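Local coordinates for MccB protein (Escherichia coli, PDB 6OM4), which probably uses ATP to adenylate the MccA peptide in the biosynthesis of the nucleotide antibiotic microcin C7, a step that forms a phosphoramidate link, at residues 131-136 with 305-310. Numbering follows the deposited sequence.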
loop_
_atom_site.group_PDB
_atom_site.type_symbol
_atom_site.label_atom_id
_atom_site.label_comp_id
_atom_site.label_asym_id
_atom_site.label_seq_id
_atom_site.Cartn_x
_atom_site.Cartn_y
_atom_site.Cartn_z
ATOM N N SER A 131 -4.724 -9.084 -1.226
ATOM C CA SER A 131 -4.871 -10.088 -0.157
ATOM C C SER A 131 -3.574 -10.882 0.072
ATOM O O SER A 131 -3.218 -11.146 1.221
ATOM C CB SER A 131 -6.072 -10.996 -0.374
ATOM O OG SER A 131 -5.853 -11.913 -1.436
ATOM N N VAL A 132 -2.879 -11.310 -0.991
ATOM C CA VAL A 132 -1.744 -12.161 -0.798
ATOM C C VAL A 132 -0.580 -11.340 -0.221
ATOM O O VAL A 132 0.187 -11.838 0.581
ATOM C CB VAL A 132 -1.357 -12.932 -2.074
ATOM C CG1 VAL A 132 -0.766 -12.039 -3.179
ATOM C CG2 VAL A 132 -0.424 -14.059 -1.701
ATOM N N ILE A 133 -0.440 -10.085 -0.632
ATOM C CA ILE A 133 0.596 -9.261 -0.006
ATOM C C ILE A 133 0.312 -9.137 1.488
ATOM O O ILE A 133 1.235 -9.247 2.332
ATOM C CB ILE A 133 0.674 -7.862 -0.660
ATOM C CG1 ILE A 133 1.187 -7.980 -2.090
ATOM C CG2 ILE A 133 1.540 -6.953 0.181
ATOM C CD1 ILE A 133 0.875 -6.816 -2.974
ATOM N N LEU A 134 -0.941 -8.844 1.844
ATOM C CA LEU A 134 -1.251 -8.599 3.243
ATOM C C LEU A 134 -1.061 -9.900 4.041
ATOM O O LEU A 134 -0.516 -9.876 5.152
ATOM C CB LEU A 134 -2.669 -8.029 3.399
ATOM C CG LEU A 134 -2.950 -6.679 2.728
ATOM C CD1 LEU A 134 -4.348 -6.170 3.122
ATOM C CD2 LEU A 134 -1.912 -5.622 3.125
ATOM N N ALA A 135 -1.499 -11.038 3.493
ATOM C CA ALA A 135 -1.380 -12.303 4.194
ATOM C C ALA A 135 0.098 -12.615 4.440
ATOM O O ALA A 135 0.498 -13.002 5.528
ATOM C CB ALA A 135 -2.058 -13.398 3.409
ATOM N N THR A 136 0.944 -12.427 3.420
ATOM C CA THR A 136 2.303 -12.844 3.583
ATOM C C THR A 136 3.116 -11.808 4.368
ATOM O O THR A 136 4.191 -12.164 4.814
ATOM C CB THR A 136 2.949 -13.204 2.247
ATOM O OG1 THR A 136 2.891 -12.061 1.399
ATOM C CG2 THR A 136 2.234 -14.364 1.595
ATOM N N ASP A 305 0.078 1.051 1.023
ATOM C CA ASP A 305 -0.626 2.032 1.867
ATOM C C ASP A 305 -1.371 1.375 3.038
ATOM O O ASP A 305 -1.335 1.935 4.113
ATOM C CB ASP A 305 -1.502 2.933 1.008
ATOM C CG ASP A 305 -0.698 4.087 0.394
ATOM O OD1 ASP A 305 0.588 4.138 0.548
ATOM O OD2 ASP A 305 -1.346 4.942 -0.223
ATOM N N VAL A 306 -1.962 0.189 2.872
ATOM C CA VAL A 306 -2.579 -0.544 3.998
ATOM C C VAL A 306 -1.537 -0.891 5.077
ATOM O O VAL A 306 -1.739 -0.619 6.304
ATOM C CB VAL A 306 -3.296 -1.808 3.503
ATOM C CG1 VAL A 306 -3.721 -2.696 4.660
ATOM C CG2 VAL A 306 -4.462 -1.447 2.616
ATOM N N ILE A 307 -0.393 -1.438 4.647
ATOM C CA ILE A 307 0.687 -1.814 5.575
ATOM C C ILE A 307 1.196 -0.569 6.300
ATOM O O ILE A 307 1.401 -0.593 7.512
ATOM C CB ILE A 307 1.794 -2.609 4.841
ATOM C CG1 ILE A 307 1.243 -3.974 4.421
ATOM C CG2 ILE A 307 3.042 -2.734 5.676
ATOM C CD1 ILE A 307 2.091 -4.699 3.419
ATOM N N LYS A 308 1.359 0.549 5.593
ATOM C CA LYS A 308 1.830 1.788 6.257
ATOM C C LYS A 308 0.756 2.357 7.178
ATOM O O LYS A 308 1.088 2.869 8.222
ATOM C CB LYS A 308 2.278 2.831 5.237
ATOM C CG LYS A 308 3.538 2.407 4.509
ATOM C CD LYS A 308 3.917 3.226 3.301
ATOM C CE LYS A 308 5.272 2.753 2.788
ATOM N NZ LYS A 308 5.661 3.428 1.530
ATOM N N PHE A 309 -0.508 2.301 6.753
ATOM C CA PHE A 309 -1.583 2.874 7.561
ATOM C C PHE A 309 -1.621 2.137 8.913
ATOM O O PHE A 309 -1.859 2.734 9.978
ATOM C CB PHE A 309 -2.914 2.755 6.808
ATOM C CG PHE A 309 -4.125 3.154 7.607
ATOM C CD1 PHE A 309 -4.321 4.488 7.922
ATOM C CD2 PHE A 309 -4.994 2.217 8.126
ATOM C CE1 PHE A 309 -5.420 4.881 8.670
ATOM C CE2 PHE A 309 -6.091 2.618 8.885
ATOM C CZ PHE A 309 -6.295 3.942 9.159
ATOM N N ILE A 310 -1.555 0.824 8.860
ATOM C CA ILE A 310 -1.620 -0.021 10.062
ATOM C C ILE A 310 -0.294 0.047 10.826
ATOM O O ILE A 310 -0.292 0.083 12.086
ATOM C CB ILE A 310 -1.953 -1.474 9.698
ATOM C CG1 ILE A 310 -3.378 -1.584 9.144
ATOM C CG2 ILE A 310 -1.651 -2.414 10.861
ATOM C CD1 ILE A 310 -3.658 -2.895 8.493
#
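Leu-134 sets its CD2 methyl against both Val-306 and Ile-307, and this is the tight part of the contact. CD2 lies 3.8 Å from Val-306 CG1 and equally close to Ile-307 CG1. Its other methyl, CD1, touches Val-306 CG1 at 3.9 Å. Leu-134 runs across Val-306 at about a right angle but slides past Ile-307 in the opposite direction. CG1 of Val-306 stands anti to the backbone N (chi1 170°), which places this methyl against both branches of the leucine. These three side chains are buried. Val-306 also touches Ile-208 and Val-210 of strand 208-211, in the central sheet.

The partly exposed side is looser. There, Ile-133 adds a single contact, from its CG2 to Ile-307 CD1 at 4.0 Å, and the two isoleucines cross nearly at right angles. No hydrogen bond joins the segments, whose axes come no closer than 10.9 Å and are inclined at 39°. Further round helix 125-136, Ser-131 and Ala-135 pack on helix 170-181.

The contact thus joins the C-terminal end of helix 125-136 to a helix distant in sequence. At its N-terminal end, backbone amides of the Gly-122, Gly-124 and Gly-127 motif meet the nucleotide analogue. Such helices packed on a mixed sheet with a parallel nucleotide-binding half are typical of the Rossmann-like fold of ThiF/E1-type enzymes.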